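Local coordinates for beta-n-acetylhexosaminidase (Streptococcus pneumoniae, PDB 4AZI), which hydrolyses terminal, non-reducing beta-linked N-acetylhexosamine residues as an exo-acting glycoside hydrolase of family 20, at residues 273-278 and 325-330; 9-14 and 304-309; 279-284 and 292-297. The protein carries 2 engineered substitutions. All blocks are in the same frame, centred on the assembly; numbering follows the deposited sequence.

Contact 1 (273-278 and 325-330); sequences LNTNGD and MLSIWA. With OAN (O-(2-acetamido-2-deoxy D-glucopyranosylidene) amino-N-phenylcarbamate), chain C.
Met-325 lies alongside Thr-275 and reaches across Leu-273, joining the last two strands of the (beta/alpha)8 barrel, 271-282 and 321-329. Its CB starts 3.9 Å from Thr-275 OG1. With CG anti to the backbone N (chi1 178°), the chain runs on beside the threonine, and SD passes Leu-273 CD2 at 4.0 Å. A bend at chi3 (74°) brings CE over to 273-278, between Leu-273 CD2 (3.8 Å) and the CG2 methyl of Thr-275 (3.6 Å), with OG1 as near. A flexible, unbranched thioether suits this place, able to follow both a leucine methyl and the apolar side of a threonine. The threonine hydroxyl is buried but satisfied, bonding to Leu-273 O and to Ser-248 on the preceding strand.

In the backbone, Met-325 N donates to Asn-274 O (2.8 Å, 163° at the hydrogen). Two residues on, at Asn-276, no direct backbone bond is made (Asn-276 N to Met-325 O is 4.2 Å) and a water bridges instead: it donates to Met-325 O (2.7 Å) and Asn-276 O and accepts from Ser-327 OG. Asn-276 OD1 accepts from Asp-278 N in an Asx turn within the break that interrupts strand 271-282, and its ND2 bonds to Gln-308 O. Near the end of 325-330, Trp-329 lays one indole face against the sugar ring of the bound inhibitor, whose CAE is 3.6 Å above the indole plane, offset toward the rim.

Around the pair, strand 246-249 adjoins 271-282, Met-325 packs on Val-12 and Ser-14 of strand 10-16, and Leu-326 and Ile-328 face helix 339-352.

Contact 2 (9-14 and 304-309); sequences KNKVIS and TPFNQL
Lys-11 and Phe-306 meet through side chains alone, for their CA atoms stand 9.7 Å apart and no backbone bond links 9-14 to 304-309. The setting is the base of a (beta/alpha)8 barrel: 10-16 is its first strand, and 304-309, with a type I turn from Pro-305 to Gln-308, belongs to the loop leading from helix 294-303 to the eighth strand, 321-329.

Phe-306 carries most of its segment's share of the contact. Its CG is anti to the backbone N (chi1 179°), which aims the ring at the strand, and the far rim of the ring is what arrives. Lys-9 CD reaches the ring edge at CE2 (4.1 Å), Asn-10 O lies near the ring plane 4.0 Å from CZ, and Lys-11 CG approaches CE1 obliquely. A flat ring suits the place, taking lysine methylenes and a backbone oxygen at its rim while Tyr-356 stacks on it.

The lysines pair greasy shafts with charged ends that need oxygen acceptors. Lys-9 runs extended past the phenylalanine in the opposite direction, and its NZ donates to Asn-307 OD1 at 2.9 Å, from 48° above the amide plane; it is also hydrogen-bonded to Thr-321 OG1, its stronger partner. Lys-11 instead folds back at chi2 and chi3. Its ammonium bonds to Tyr-356 O, and Lys-11 NZ also donates to Lys-9 O at 2.8 Å.

Contact 3 (279-284 and 292-297); sequences WYYILG and YFLKKA. Engineered in segment 292-297: Tyr-292 (natural residue Gly). With OAN (O-(2-acetamido-2-deoxy D-glucopyranosylidene) amino-N-phenylcarbamate), chain C.
Tyr-292, an engineered residue where the natural sequence has glycine, lies against Tyr-280 in an edge-to-face pair. The edge of Tyr-280 points at the face of Tyr-292, with ring centroids 5.0 Å apart and planes at 60°. Tyr-280 CB also presses on Tyr-292 CD1 (3.4 Å), while Ile-282 CD1 touches the edge of the Tyr-292 ring. Alongside, a backbone bond ties the segments: Ile-282 N donates to Tyr-292 O at 3.1 Å, nearly straight and in the carbonyl plane.

Tyr-281, between Tyr-280 and Ile-282 on the strand, turns to the start of helix 294-303. Leu-294 CD1 stands 3.9 Å from its ring centroid, 6° off the normal, a CH-pi contact that suits a broad ring and the methyl of a branched leucine. The phenol is tied down by Gly-284 N and Glu-341. Small Ala-297 lets the helix come close, its CB 3.4 Å from Tyr-280 O.

Both pocket tyrosines end on the inhibitor. The engineered Tyr-292 OH donates to the carbamate oxygen OAR (2.7 Å). From the native strand, Tyr-280 OH donates to the acetamide oxygen, atom OAN of the inhibitor (2.6 Å), and probably orients the acetamido group, whose oxygen is the nucleophile in family 20 substrate-assisted hydrolysis.

Overall arrangement
From the N terminus, segment 9-14 opens contact 2, whose loop closes almost 300 residues later at 304-309, at the N-terminal end of the barrel strands. Before that closure, 273-278 opens contact 1, which ends beyond it at 325-330; the two loops therefore cross. Contact 3 is short and local, nested within both. Together they tie the seventh strand, its following helix and the eighth strand to the first strand, where the barrel closes: Leu-326 O and Ser-14 N are probably hydrogen-bonded. Contacts 1 and 3 share strand 271-282 and both touch the inhibitor, whereas contact 2 lies at the other end of the barrel, joined to contact 1 by Asp-278 and Thr-304.

Contact 1 (273-278 and 325-330)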
loop_
_atom_site.group_PDB
_atom_site.type_symbol
_atom_site.label_atom_id
_atom_site.label_comp_id
_atom_site.label_asym_id
_atom_site.label_seq_id
_atom_site.Cartn_x
_atom_site.Cartn_y
_atom_site.Cartn_z
ATOM N N LEU A 273 -7.404 -2.219 7.902
ATOM C CA LEU A 273 -7.360 -2.757 6.554
ATOM C C LEU A 273 -6.698 -4.132 6.688
ATOM O O LEU A 273 -5.517 -4.219 7.053
ATOM C CB LEU A 273 -6.573 -1.850 5.602
ATOM C CG LEU A 273 -6.397 -2.383 4.157
ATOM C CD1 LEU A 273 -7.740 -2.607 3.463
ATOM C CD2 LEU A 273 -5.505 -1.475 3.318
ATOM N N ASN A 274 -7.486 -5.191 6.450
ATOM C CA ASN A 274 -7.042 -6.583 6.663
ATOM C C ASN A 274 -5.984 -7.000 5.641
ATOM O O ASN A 274 -6.302 -7.386 4.521
ATOM C CB ASN A 274 -8.244 -7.542 6.651
ATOM C CG ASN A 274 -7.864 -8.995 6.942
ATOM O OD1 ASN A 274 -6.738 -9.304 7.343
ATOM N ND2 ASN A 274 -8.821 -9.895 6.742
ATOM N N THR A 275 -4.728 -6.925 6.064
ATOM C CA THR A 275 -3.576 -7.108 5.203
ATOM C C THR A 275 -2.867 -8.403 5.588
ATOM O O THR A 275 -1.653 -8.434 5.801
ATOM C CB THR A 275 -2.644 -5.893 5.350
ATOM O OG1 THR A 275 -3.418 -4.701 5.152
ATOM C CG2 THR A 275 -1.496 -5.917 4.340
ATOM N N ASN A 276 -3.648 -9.478 5.671
ATOM C CA ASN A 276 -3.180 -10.731 6.260
ATOM C C ASN A 276 -1.926 -11.259 5.607
ATOM O O ASN A 276 -1.887 -11.413 4.393
ATOM C CB ASN A 276 -4.275 -11.787 6.178
ATOM C CG ASN A 276 -4.174 -12.802 7.283
ATOM O OD1 ASN A 276 -3.092 -13.280 7.601
ATOM N ND2 ASN A 276 -5.308 -13.123 7.893
ATOM N N GLY A 277 -0.900 -11.513 6.417
ATOM C CA GLY A 277 0.328 -12.174 5.962
ATOM C C GLY A 277 0.060 -13.483 5.225
ATOM O O GLY A 277 0.872 -13.935 4.416
ATOM N N ASP A 278 -1.099 -14.078 5.485
ATOM C CA ASP A 278 -1.529 -15.295 4.788
ATOM C C ASP A 278 -1.542 -15.110 3.270
ATOM O O ASP A 278 -1.339 -16.059 2.519
ATOM C CB ASP A 278 -2.929 -15.706 5.273
ATOM C CG ASP A 278 -2.915 -16.369 6.642
ATOM O OD1 ASP A 278 -1.813 -16.583 7.203
ATOM O OD2 ASP A 278 -4.011 -16.676 7.162
ATOM N N MET A 325 -6.492 -6.476 1.859
ATOM C CA MET A 325 -5.402 -6.234 0.930
ATOM C C MET A 325 -4.530 -7.483 0.752
ATOM O O MET A 325 -4.082 -8.076 1.725
ATOM C CB MET A 325 -4.560 -5.058 1.430
ATOM C CG MET A 325 -3.354 -4.719 0.566
ATOM S SD MET A 325 -2.868 -2.988 0.734
ATOM C CE MET A 325 -2.102 -2.985 2.349
ATOM N N LEU A 326 -4.318 -7.877 -0.501
ATOM C CA LEU A 326 -3.377 -8.943 -0.846
ATOM C C LEU A 326 -2.066 -8.299 -1.322
ATOM O O LEU A 326 -2.088 -7.318 -2.078
ATOM C CB LEU A 326 -3.976 -9.870 -1.911
ATOM C CG LEU A 326 -3.160 -11.079 -2.377
ATOM C CD1 LEU A 326 -4.051 -12.302 -2.537
ATOM C CD2 LEU A 326 -2.431 -10.766 -3.677
ATOM N N SER A 327 -0.935 -8.850 -0.884
ATOM C CA SER A 327 0.338 -8.143 -0.992
ATOM C C SER A 327 1.436 -8.885 -1.749
ATOM O O SER A 327 1.757 -10.041 -1.434
ATOM C CB SER A 327 0.858 -7.757 0.389
ATOM O OG SER A 327 -0.147 -7.160 1.190
ATOM N N ILE A 328 2.020 -8.182 -2.724
ATOM C CA ILE A 328 3.111 -8.697 -3.556
ATOM C C ILE A 328 4.408 -7.998 -3.152
ATOM O O ILE A 328 4.533 -6.784 -3.307
ATOM C CB ILE A 328 2.846 -8.468 -5.064
ATOM C CG1 ILE A 328 1.454 -8.978 -5.486
ATOM C CG2 ILE A 328 3.929 -9.126 -5.917
ATOM C CD1 ILE A 328 1.126 -10.417 -5.092
ATOM N N TRP A 329 5.361 -8.752 -2.615
ATOM C CA TRP A 329 6.598 -8.146 -2.109
ATOM C C TRP A 329 7.810 -8.458 -2.949
ATOM O O TRP A 329 7.836 -9.454 -3.676
ATOM C CB TRP A 329 6.839 -8.538 -0.658
ATOM C CG TRP A 329 5.729 -8.151 0.298
ATOM C CD1 TRP A 329 4.708 -8.969 0.775
ATOM C CD2 TRP A 329 5.504 -6.843 0.949
ATOM N NE1 TRP A 329 3.895 -8.284 1.647
ATOM C CE2 TRP A 329 4.309 -7.003 1.788
ATOM C CE3 TRP A 329 6.135 -5.601 0.905
ATOM C CZ2 TRP A 329 3.796 -5.958 2.551
ATOM C CZ3 TRP A 329 5.608 -4.551 1.685
ATOM C CH2 TRP A 329 4.471 -4.728 2.487
ATOM N N ALA A 330 8.828 -7.605 -2.854
ATOM C CA ALA A 330 10.018 -7.745 -3.674
ATOM C C ALA A 330 11.323 -7.947 -2.897
ATOM O O ALA A 330 12.374 -7.461 -3.330
ATOM C CB ALA A 330 10.132 -6.556 -4.617
HETATM C CAH OAN C . 4.624 -4.996 6.814
HETATM C CAG OAN C . 5.417 -6.128 6.143
HETATM O OAN OAN C . 4.829 -7.063 5.618
HETATM N NAI OAN C . 6.745 -6.007 6.196
HETATM C CAB OAN C . 7.704 -6.966 5.608
HETATM C CAC OAN C . 7.891 -6.658 4.121
HETATM O OAJ OAN C . 8.845 -5.598 3.974
HETATM C CAD OAN C . 8.365 -7.887 3.359
HETATM O OAK OAN C . 8.539 -7.506 2.001
HETATM C CAE OAN C . 7.298 -8.987 3.455
HETATM C CAF OAN C . 7.671 -10.305 2.768
HETATM O OAM OAN C . 8.788 -10.910 3.426
HETATM O OAL OAN C . 6.924 -9.291 4.825
HETATM C CAA OAN C . 7.276 -8.432 5.831
HETATM N NAY OAN C . 7.225 -8.907 7.057
HETATM O OAQ OAN C . 6.844 -10.210 7.179
HETATM C CAP OAN C . 7.399 -10.863 8.243
HETATM O OAR OAN C . 7.067 -12.025 8.486
HETATM N NAO OAN C . 8.299 -10.181 8.968
HETATM C CAS OAN C . 8.919 -10.634 10.068
HETATM C CAT OAN C . 8.887 -9.836 11.212
HETATM C CAU OAN C . 9.517 -10.253 12.384
HETATM C CAV OAN C . 10.184 -11.476 12.418
HETATM C CAW OAN C . 10.224 -12.284 11.273
HETATM C CAX OAN C . 9.596 -11.864 10.097
HETATM O O HOH W 1 -1.711 -9.306 2.356
#

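Contact 2 (9-14 and 304-309)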
loop_
_atom_site.group_PDB
_atom_site.type_symbol
_atom_site.label_atom_id
_atom_site.label_comp_id
_atom_site.label_asym_id
_atom_site.label_seq_id
_atom_site.Cartn_x
_atom_site.Cartn_y
_atom_site.Cartn_z
ATOM N N LYS A 9 -16.735 -2.365 0.831
ATOM C CA LYS A 9 -15.432 -2.640 1.439
ATOM C C LYS A 9 -14.304 -2.471 0.421
ATOM O O LYS A 9 -14.508 -2.685 -0.788
ATOM C CB LYS A 9 -15.397 -4.038 2.053
ATOM C CG LYS A 9 -16.138 -4.124 3.376
ATOM C CD LYS A 9 -15.630 -5.265 4.235
ATOM C CE LYS A 9 -16.071 -5.075 5.676
ATOM N NZ LYS A 9 -15.443 -6.065 6.583
ATOM N N ASN A 10 -13.127 -2.078 0.904
ATOM C CA ASN A 10 -11.938 -1.980 0.056
ATOM C C ASN A 10 -11.413 -3.358 -0.336
ATOM O O ASN A 10 -11.296 -4.233 0.517
ATOM C CB ASN A 10 -10.827 -1.198 0.770
ATOM C CG ASN A 10 -11.144 0.272 0.908
ATOM O OD1 ASN A 10 -11.674 0.709 1.930
ATOM N ND2 ASN A 10 -10.805 1.054 -0.120
ATOM N N LYS A 11 -11.121 -3.548 -1.624
ATOM C CA LYS A 11 -10.413 -4.742 -2.109
ATOM C C LYS A 11 -9.125 -4.282 -2.771
ATOM O O LYS A 11 -9.138 -3.636 -3.830
ATOM C CB LYS A 11 -11.253 -5.555 -3.100
ATOM C CG LYS A 11 -12.359 -6.403 -2.473
ATOM C CD LYS A 11 -13.603 -5.606 -2.099
ATOM C CE LYS A 11 -14.088 -4.752 -3.259
ATOM N NZ LYS A 11 -15.445 -4.198 -2.990
ATOM N N VAL A 12 -8.008 -4.604 -2.135
ATOM C CA VAL A 12 -6.747 -3.957 -2.477
ATOM C C VAL A 12 -5.685 -4.973 -2.904
ATOM O O VAL A 12 -5.547 -6.035 -2.298
ATOM C CB VAL A 12 -6.233 -3.085 -1.306
ATOM C CG1 VAL A 12 -5.063 -2.213 -1.744
ATOM C CG2 VAL A 12 -7.347 -2.193 -0.772
ATOM N N ILE A 13 -4.972 -4.639 -3.978
ATOM C CA ILE A 13 -3.753 -5.337 -4.374
ATOM C C ILE A 13 -2.562 -4.420 -4.070
ATOM O O ILE A 13 -2.531 -3.261 -4.496
ATOM C CB ILE A 13 -3.796 -5.819 -5.867
ATOM C CG1 ILE A 13 -2.489 -6.507 -6.287
ATOM C CG2 ILE A 13 -4.173 -4.691 -6.824
ATOM C CD1 ILE A 13 -2.166 -7.764 -5.496
ATOM N N SER A 14 -1.609 -4.924 -3.292
ATOM C CA SER A 14 -0.405 -4.157 -2.950
ATOM C C SER A 14 0.772 -4.619 -3.801
ATOM O O SER A 14 0.960 -5.819 -3.988
ATOM C CB SER A 14 -0.071 -4.278 -1.457
ATOM O OG SER A 14 1.120 -3.575 -1.129
ATOM N N THR A 304 -8.112 -18.732 4.257
ATOM C CA THR A 304 -8.281 -17.652 5.228
ATOM C C THR A 304 -9.487 -16.814 4.820
ATOM O O THR A 304 -9.537 -16.356 3.686
ATOM C CB THR A 304 -7.039 -16.745 5.266
ATOM O OG1 THR A 304 -5.875 -17.544 5.497
ATOM C CG2 THR A 304 -7.167 -15.687 6.373
ATOM N N PRO A 305 -10.462 -16.606 5.738
ATOM C CA PRO A 305 -11.610 -15.778 5.357
ATOM C C PRO A 305 -11.251 -14.314 5.071
ATOM O O PRO A 305 -10.275 -13.781 5.622
ATOM C CB PRO A 305 -12.550 -15.904 6.558
ATOM C CG PRO A 305 -12.197 -17.222 7.174
ATOM C CD PRO A 305 -10.701 -17.316 7.009
ATOM N N PHE A 306 -12.031 -13.690 4.190
ATOM C CA PHE A 306 -11.804 -12.313 3.726
ATOM C C PHE A 306 -11.725 -11.354 4.905
ATOM O O PHE A 306 -10.908 -10.432 4.911
ATOM C CB PHE A 306 -12.948 -11.896 2.785
ATOM C CG PHE A 306 -12.844 -10.486 2.257
ATOM C CD1 PHE A 306 -12.143 -10.216 1.094
ATOM C CD2 PHE A 306 -13.488 -9.431 2.909
ATOM C CE1 PHE A 306 -12.068 -8.920 0.589
ATOM C CE2 PHE A 306 -13.412 -8.136 2.415
ATOM C CZ PHE A 306 -12.705 -7.882 1.249
ATOM N N ASN A 307 -12.584 -11.573 5.889
ATOM C CA ASN A 307 -12.642 -10.718 7.065
ATOM C C ASN A 307 -11.721 -11.154 8.209
ATOM O O ASN A 307 -11.692 -10.499 9.258
ATOM C CB ASN A 307 -14.092 -10.601 7.569
ATOM C CG ASN A 307 -14.956 -9.702 6.688
ATOM O OD1 ASN A 307 -14.472 -8.746 6.082
ATOM N ND2 ASN A 307 -16.254 -10.005 6.628
ATOM N N GLN A 308 -10.958 -12.234 8.028
ATOM C CA GLN A 308 -10.167 -12.747 9.153
ATOM C C GLN A 308 -8.862 -11.986 9.382
ATOM O O GLN A 308 -7.972 -12.016 8.551
ATOM C CB GLN A 308 -9.912 -14.242 9.008
ATOM C CG GLN A 308 -9.088 -14.822 10.136
ATOM C CD GLN A 308 -9.160 -16.329 10.177
ATOM O OE1 GLN A 308 -10.223 -16.905 10.413
ATOM N NE2 GLN A 308 -8.019 -16.980 9.958
ATOM N N LEU A 309 -8.753 -11.302 10.517
ATOM C CA LEU A 309 -7.503 -10.628 10.865
ATOM C C LEU A 309 -6.491 -11.661 11.352
ATOM O O LEU A 309 -6.872 -12.670 11.954
ATOM C CB LEU A 309 -7.736 -9.531 11.909
ATOM C CG LEU A 309 -8.494 -8.303 11.383
ATOM C CD1 LEU A 309 -9.234 -7.596 12.499
ATOM C CD2 LEU A 309 -7.563 -7.337 10.670
#

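Contact 3 (279-284 and 292-297)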
loop_
_atom_site.group_PDB
_atom_site.type_symbol
_atom_site.label_atom_id
_atom_site.label_comp_id
_atom_site.label_asym_id
_atom_site.label_seq_id
_atom_site.Cartn_x
_atom_site.Cartn_y
_atom_site.Cartn_z
ATOM N N TRP A 279 -1.791 -13.879 2.827
ATOM C CA TRP A 279 -1.887 -13.570 1.397
ATOM C C TRP A 279 -0.628 -12.977 0.776
ATOM O O TRP A 279 -0.674 -12.473 -0.350
ATOM C CB TRP A 279 -3.113 -12.680 1.130
ATOM C CG TRP A 279 -4.409 -13.239 1.691
ATOM C CD1 TRP A 279 -4.864 -14.550 1.625
ATOM C CD2 TRP A 279 -5.464 -12.509 2.413
ATOM N NE1 TRP A 279 -6.081 -14.681 2.254
ATOM C CE2 TRP A 279 -6.498 -13.497 2.742
ATOM C CE3 TRP A 279 -5.642 -11.187 2.817
ATOM C CZ2 TRP A 279 -7.654 -13.152 3.442
ATOM C CZ3 TRP A 279 -6.806 -10.852 3.524
ATOM C CH2 TRP A 279 -7.792 -11.812 3.818
ATOM N N TYR A 280 0.500 -13.038 1.487
ATOM C CA TYR A 280 1.775 -12.485 0.995
ATOM C C TYR A 280 2.400 -13.377 -0.090
ATOM O O TYR A 280 2.374 -14.602 0.026
ATOM C CB TYR A 280 2.780 -12.348 2.147
ATOM C CG TYR A 280 2.648 -11.111 3.023
ATOM C CD1 TYR A 280 1.534 -10.271 2.937
ATOM C CD2 TYR A 280 3.636 -10.795 3.954
ATOM C CE1 TYR A 280 1.415 -9.143 3.747
ATOM C CE2 TYR A 280 3.527 -9.675 4.765
ATOM C CZ TYR A 280 2.425 -8.844 4.650
ATOM O OH TYR A 280 2.319 -7.719 5.454
ATOM N N TYR A 281 2.966 -12.759 -1.124
ATOM C CA TYR A 281 3.815 -13.468 -2.098
ATOM C C TYR A 281 5.072 -12.665 -2.414
ATOM O O TYR A 281 4.979 -11.497 -2.790
ATOM C CB TYR A 281 3.075 -13.782 -3.402
ATOM C CG TYR A 281 3.992 -14.356 -4.479
ATOM C CD1 TYR A 281 4.738 -15.518 -4.243
ATOM C CD2 TYR A 281 4.131 -13.726 -5.722
ATOM C CE1 TYR A 281 5.587 -16.037 -5.212
ATOM C CE2 TYR A 281 4.977 -14.243 -6.703
ATOM C CZ TYR A 281 5.701 -15.402 -6.441
ATOM O OH TYR A 281 6.545 -15.928 -7.401
ATOM N N ILE A 282 6.233 -13.303 -2.255
ATOM C CA ILE A 282 7.525 -12.708 -2.605
ATOM C C ILE A 282 7.891 -13.222 -3.988
ATOM O O ILE A 282 7.926 -14.439 -4.207
ATOM C CB ILE A 282 8.632 -13.087 -1.581
ATOM C CG1 ILE A 282 8.316 -12.508 -0.190
ATOM C CG2 ILE A 282 10.004 -12.616 -2.052
ATOM C CD1 ILE A 282 9.064 -13.186 0.948
ATOM N N LEU A 283 8.148 -12.305 -4.921
ATOM C CA LEU A 283 8.518 -12.677 -6.290
ATOM C C LEU A 283 9.640 -13.713 -6.288
ATOM O O LEU A 283 10.683 -13.510 -5.655
ATOM C CB LEU A 283 8.951 -11.450 -7.105
ATOM C CG LEU A 283 8.034 -10.228 -7.251
ATOM C CD1 LEU A 283 8.659 -9.230 -8.224
ATOM C CD2 LEU A 283 6.629 -10.604 -7.701
ATOM N N GLY A 284 9.404 -14.827 -6.981
ATOM C CA GLY A 284 10.393 -15.899 -7.116
ATOM C C GLY A 284 10.498 -16.862 -5.944
ATOM O O GLY A 284 11.294 -17.804 -5.987
ATOM N N TYR A 292 5.843 -17.292 2.449
ATOM C CA TYR A 292 5.305 -16.408 1.411
ATOM C C TYR A 292 5.637 -16.851 -0.015
ATOM O O TYR A 292 5.898 -16.023 -0.893
ATOM C CB TYR A 292 5.736 -14.953 1.666
ATOM C CG TYR A 292 5.569 -14.493 3.109
ATOM C CD1 TYR A 292 4.401 -14.767 3.823
ATOM C CD2 TYR A 292 6.568 -13.752 3.745
ATOM C CE1 TYR A 292 4.244 -14.328 5.135
ATOM C CE2 TYR A 292 6.414 -13.315 5.058
ATOM C CZ TYR A 292 5.251 -13.604 5.745
ATOM O OH TYR A 292 5.098 -13.170 7.040
ATOM N N PHE A 293 5.632 -18.162 -0.235
ATOM C CA PHE A 293 5.794 -18.711 -1.586
ATOM C C PHE A 293 4.425 -18.796 -2.267
ATOM O O PHE A 293 3.393 -18.722 -1.590
ATOM C CB PHE A 293 6.551 -20.056 -1.576
ATOM C CG PHE A 293 5.920 -21.126 -0.720
ATOM C CD1 PHE A 293 6.168 -21.184 0.651
ATOM C CD2 PHE A 293 5.107 -22.104 -1.293
ATOM C CE1 PHE A 293 5.598 -22.180 1.434
ATOM C CE2 PHE A 293 4.536 -23.099 -0.511
ATOM C CZ PHE A 293 4.780 -23.136 0.851
ATOM N N LEU A 294 4.417 -18.939 -3.593
ATOM C CA LEU A 294 3.193 -18.774 -4.388
ATOM C C LEU A 294 2.068 -19.763 -4.082
ATOM O O LEU A 294 0.927 -19.361 -3.852
ATOM C CB LEU A 294 3.514 -18.792 -5.889
ATOM C CG LEU A 294 2.358 -18.414 -6.818
ATOM C CD1 LEU A 294 1.802 -17.030 -6.478
ATOM C CD2 LEU A 294 2.808 -18.494 -8.271
ATOM N N LYS A 295 2.395 -21.051 -4.074
ATOM C CA LYS A 295 1.399 -22.106 -3.894
ATOM C C LYS A 295 0.554 -21.925 -2.623
ATOM O O LYS A 295 -0.673 -22.058 -2.648
ATOM C CB LYS A 295 2.105 -23.458 -3.900
ATOM C CG LYS A 295 1.213 -24.671 -4.109
ATOM C CD LYS A 295 2.020 -25.861 -4.634
ATOM C CE LYS A 295 3.346 -26.069 -3.906
ATOM N NZ LYS A 295 3.217 -26.247 -2.426
ATOM N N LYS A 296 1.220 -21.602 -1.522
ATOM C CA LYS A 296 0.557 -21.377 -0.240
ATOM C C LYS A 296 -0.297 -20.096 -0.233
ATOM O O LYS A 296 -1.407 -20.082 0.321
ATOM C CB LYS A 296 1.601 -21.347 0.880
ATOM C CG LYS A 296 1.061 -21.026 2.270
ATOM C CD LYS A 296 0.211 -22.157 2.838
ATOM C CE LYS A 296 1.062 -23.270 3.425
ATOM N NZ LYS A 296 0.208 -24.302 4.081
ATOM N N ALA A 297 0.229 -19.029 -0.834
ATOM C CA ALA A 297 -0.512 -17.772 -0.985
ATOM C C ALA A 297 -1.828 -18.027 -1.711
ATOM O O ALA A 297 -2.895 -17.582 -1.270
ATOM C CB ALA A 297 0.321 -16.736 -1.727
HETATM C CAH OAN C . 4.624 -4.996 6.814
HETATM C CAG OAN C . 5.417 -6.128 6.143
HETATM O OAN OAN C . 4.829 -7.063 5.618
HETATM N NAI OAN C . 6.745 -6.007 6.196
HETATM C CAB OAN C . 7.704 -6.966 5.608
HETATM C CAC OAN C . 7.891 -6.658 4.121
HETATM O OAJ OAN C . 8.845 -5.598 3.974
HETATM C CAD OAN C . 8.365 -7.887 3.359
HETATM O OAK OAN C . 8.539 -7.506 2.001
HETATM C CAE OAN C . 7.298 -8.987 3.455
HETATM C CAF OAN C . 7.671 -10.305 2.768
HETATM O OAM OAN C . 8.788 -10.910 3.426
HETATM O OAL OAN C . 6.924 -9.291 4.825
HETATM C CAA OAN C . 7.276 -8.432 5.831
HETATM N NAY OAN C . 7.225 -8.907 7.057
HETATM O OAQ OAN C . 6.844 -10.210 7.179
HETATM C CAP OAN C . 7.399 -10.863 8.243
HETATM O OAR OAN C . 7.067 -12.025 8.486
HETATM N NAO OAN C . 8.299 -10.181 8.968
HETATM C CAS OAN C . 8.919 -10.634 10.068
HETATM C CAT OAN C . 8.887 -9.836 11.212
HETATM C CAU OAN C . 9.517 -10.253 12.384
HETATM C CAV OAN C . 10.184 -11.476 12.418
HETATM C CAW OAN C . 10.224 -12.284 11.273
HETATM C CAX OAN C . 9.596 -11.864 10.097
#